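PDB 4MUV: cyclic nucleotide-gated potassium channel mll3241 from Mesorhizobium loti, which forms a homotetrameric potassium channel of the membrane that opens when cAMP binds to its cytoplasmic cyclic nucleotide-binding domains. Local coordinates for residues R12-V17 with V104-S108. The protein carries 3 engineered substitutions. Sequence-based numbering, arbitrary orientation.
Sequences RNWQLV and VSLLS
L107 and S105, on strand 104-110 of the antiparallel beta-roll of the cyclic nucleotide-binding domain, receive the short helix 13-17, which follows helix 2-10, so the contact joins the helical part of the domain to its roll. The segment axes approach to 9.6 Å and make an angle of 105° between their N-to-C directions, a nearly perpendicular crossing. Both S105 and L107 point toward the helix, whereas L106 between them points away.

L107 buries more surface in the contact than any other residue, and its two methyls divide the work. CD1 lies 4.1 Å from V17 CA, close to the helix backbone, while CD2 packs against N13 OD1 at 3.8 Å and lies 4.1 Å from L16 CD1. With CG anti to the carbonyl carbon (chi1 -64°), the L107 fork reaches the helix and crosses the L16 side chain at a slant. A40 and V63 on the flanking strands extend this apolar patch. N13 ND2 is hydrogen-bonded to the carbonyls of V35, in helix 28-37, and of L38 just after it.

At the other end, the R12 chain bends at chi3 (56°), and its guanidinium meets S105 edge-on. NH1 gives S105 OG a weak hydrogen bond of 3.5 Å, NH2 lies 3.4 Å from the same OG, and OG lies near the guanidinium plane. L16 CD1 covers one guanidinium face, 3.7 Å above its centre. E64 is salt-bridged to R12 NH2 and hydrogen-bonded to S105 OG; T42 OG1 also bonds S105 OG and, weakly, R12 NH1. A leucine in place of R12 would probably leave the E64 carboxylate without its cationic mate and L16 CD1 without the flat group it rests on. The chemistry implies an apolar patch edged by a polar cluster, in which R12 and S105 are held together chiefly through E64, their own bond being weak.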
ATOM      1  N   ARG A  12      13.509  -3.585  -8.789  1.00 10.10           N
ATOM      2  CA  ARG A  12      12.317  -3.313  -9.592  1.00 13.67           C
ATOM      3  C   ARG A  12      11.657  -1.985  -9.217  1.00 10.91           C
ATOM      4  O   ARG A  12      10.743  -1.514  -9.909  1.00 11.30           O
ATOM      5  CB  ARG A  12      11.243  -4.413  -9.370  1.00 18.67           C
ATOM      6  CG  ARG A  12      11.731  -5.882  -9.412  1.00 22.69           C
ATOM      7  CD  ARG A  12      10.553  -6.832  -9.125  1.00 23.95           C
ATOM      8  NE  ARG A  12       9.484  -6.576 -10.082  1.00 21.19           N
ATOM      9  CZ  ARG A  12       8.198  -6.938  -9.981  1.00 20.81           C
ATOM     10  NH1 ARG A  12       7.718  -7.560  -8.898  1.00 22.41           N
ATOM     11  NH2 ARG A  12       7.367  -6.640 -10.980  1.00 20.33           N
ATOM     12  N   ASN A  13      12.072  -1.363  -8.123  1.00  8.93           N
ATOM     13  CA  ASN A  13      11.213  -0.355  -7.507  1.00  9.25           C
ATOM     14  C   ASN A  13      11.004   0.882  -8.350  1.00  8.94           C
ATOM     15  O   ASN A  13       9.882   1.358  -8.472  1.00  9.79           O
ATOM     16  CB  ASN A  13      11.771   0.090  -6.177  1.00  8.92           C
ATOM     17  CG  ASN A  13      11.647  -0.928  -5.104  1.00  8.37           C
ATOM     18  OD1 ASN A  13      11.226  -2.043  -5.338  1.00 10.48           O
ATOM     19  ND2 ASN A  13      12.043  -0.552  -3.899  1.00  9.51           N
ATOM     20  N   TRP A  14      12.095   1.444  -8.873  1.00  8.83           N
ATOM     21  CA  TRP A  14      11.961   2.670  -9.628  1.00  9.35           C
ATOM     22  C   TRP A  14      11.097   2.453 -10.874  1.00  8.44           C
ATOM     23  O   TRP A  14      10.248   3.284 -11.194  1.00  9.25           O
ATOM     24  CB  TRP A  14      13.327   3.219 -10.017  1.00  9.12           C
ATOM     25  CG  TRP A  14      13.173   4.589 -10.585  1.00  9.11           C
ATOM     26  CD1 TRP A  14      13.208   4.920 -11.888  1.00 10.53           C
ATOM     27  CD2 TRP A  14      12.891   5.792  -9.864  1.00  9.60           C
ATOM     28  NE1 TRP A  14      12.974   6.260 -12.045  1.00 10.40           N
ATOM     29  CE2 TRP A  14      12.788   6.819 -10.813  1.00 10.67           C
ATOM     30  CE3 TRP A  14      12.736   6.098  -8.505  1.00 12.53           C
ATOM     31  CZ2 TRP A  14      12.518   8.116 -10.472  1.00 12.42           C
ATOM     32  CZ3 TRP A  14      12.480   7.416  -8.151  1.00 12.95           C
ATOM     33  CH2 TRP A  14      12.376   8.413  -9.148  1.00 13.52           C
ATOM     34  N   GLN A  15      11.305   1.338 -11.579  1.00  9.52           N
ATOM     35  CA  GLN A  15      10.506   1.070 -12.774  1.00 10.81           C
ATOM     36  C   GLN A  15       9.022   1.049 -12.432  1.00 10.00           C
ATOM     37  O   GLN A  15       8.182   1.582 -13.170  1.00 11.82           O
ATOM     38  CB  GLN A  15      10.921  -0.238 -13.445  1.00 12.48           C
ATOM     39  CG  GLN A  15      10.085  -0.578 -14.696  1.00 15.59           C
ATOM     40  CD  GLN A  15       8.867  -1.467 -14.388  1.00 17.81           C
ATOM     41  OE1 GLN A  15       8.978  -2.472 -13.684  1.00 18.76           O
ATOM     42  NE2 GLN A  15       7.713  -1.113 -14.939  1.00 19.82           N
ATOM     43  N   LEU A  16       8.700   0.424 -11.295  1.00  9.82           N
ATOM     44  CA  LEU A  16       7.317   0.240 -10.887  1.00  8.80           C
ATOM     45  C   LEU A  16       6.676   1.497 -10.333  1.00 10.00           C
ATOM     46  O   LEU A  16       5.449   1.639 -10.391  1.00 10.11           O
ATOM     47  CB  LEU A  16       7.238  -0.857  -9.833  1.00  8.93           C
ATOM     48  CG  LEU A  16       7.519  -2.266 -10.320  1.00  9.50           C
ATOM     49  CD1 LEU A  16       7.642  -3.239  -9.149  1.00 11.13           C
ATOM     50  CD2 LEU A  16       6.393  -2.722 -11.243  1.00 13.12           C
ATOM     51  N   VAL A  17       7.458   2.419  -9.780  1.00  8.99           N
ATOM     52  CA  VAL A  17       6.836   3.547  -9.106  1.00 10.70           C
ATOM     53  C   VAL A  17       6.138   4.501 -10.069  1.00 10.31           C
ATOM     54  O   VAL A  17       5.252   5.255  -9.664  1.00 11.68           O
ATOM     55  CB  VAL A  17       7.819   4.302  -8.158  1.00 11.93           C
ATOM     56  CG1 VAL A  17       8.725   5.280  -8.899  1.00 12.69           C
ATOM     57  CG2 VAL A  17       7.046   5.007  -7.032  1.00 14.19           C
ATOM     58  N   VAL A 104      -0.274 -10.453  -8.505  1.00 10.36           N
ATOM     59  CA  VAL A 104      -0.195  -9.014  -8.307  1.00 10.27           C
ATOM     60  C   VAL A 104       1.206  -8.578  -7.868  1.00  9.38           C
ATOM     61  O   VAL A 104       1.863  -9.271  -7.101  1.00 10.96           O
ATOM     62  CB  VAL A 104      -1.275  -8.568  -7.287  1.00 10.17           C
ATOM     63  CG1 VAL A 104      -1.022  -9.169  -5.884  1.00 10.95           C
ATOM     64  CG2 VAL A 104      -1.399  -7.055  -7.242  1.00 10.57           C
ATOM     65  N   SER A 105       1.686  -7.450  -8.397  1.00  9.56           N
ATOM     66  CA  SER A 105       2.908  -6.801  -7.922  1.00  9.98           C
ATOM     67  C   SER A 105       2.527  -5.619  -7.088  1.00  8.58           C
ATOM     68  O   SER A 105       1.674  -4.797  -7.471  1.00  9.56           O
ATOM     69  CB  SER A 105       3.844  -6.322  -9.048  1.00 12.61           C
ATOM     70  OG  SER A 105       4.324  -7.443  -9.728  1.00 13.71           O
ATOM     71  N   LEU A 106       3.188  -5.544  -5.944  1.00  9.07           N
ATOM     72  CA  LEU A 106       2.965  -4.533  -4.932  1.00  9.24           C
ATOM     73  C   LEU A 106       4.275  -3.860  -4.588  1.00  8.84           C
ATOM     74  O   LEU A 106       5.323  -4.485  -4.620  1.00 10.82           O
ATOM     75  CB  LEU A 106       2.458  -5.202  -3.647  1.00 10.53           C
ATOM     76  CG  LEU A 106       1.259  -6.111  -3.732  1.00  9.10           C
ATOM     77  CD1 LEU A 106       0.992  -6.822  -2.416  1.00 10.13           C
ATOM     78  CD2 LEU A 106       0.044  -5.331  -4.158  1.00 10.03           C
ATOM     79  N   LEU A 107       4.196  -2.595  -4.210  1.00  8.86           N
ATOM     80  CA  LEU A 107       5.279  -1.911  -3.505  1.00  8.38           C
ATOM     81  C   LEU A 107       4.839  -1.776  -2.045  1.00  8.15           C
ATOM     82  O   LEU A 107       3.842  -1.123  -1.745  1.00  9.43           O
ATOM     83  CB  LEU A 107       5.581  -0.545  -4.133  1.00  8.48           C
ATOM     84  CG  LEU A 107       6.108  -0.602  -5.566  1.00  9.80           C
ATOM     85  CD1 LEU A 107       6.119   0.774  -6.183  1.00 11.15           C
ATOM     86  CD2 LEU A 107       7.508  -1.178  -5.591  1.00 12.91           C
ATOM     87  N   SER A 108       5.593  -2.417  -1.152  1.00  7.41           N
ATOM     88  CA  SER A 108       5.315  -2.430   0.283  0.59  7.49           C
ATOM     89  C   SER A 108       6.036  -1.302   0.985  1.00  8.02           C
ATOM     90  O   SER A 108       7.233  -1.127   0.771  1.00  9.76           O
ATOM     91  CB  SER A 108       5.770  -3.770   0.877  0.59  8.65           C
ATOM     92  OG  SER A 108       5.537  -3.842   2.270  0.59  9.68           O
TER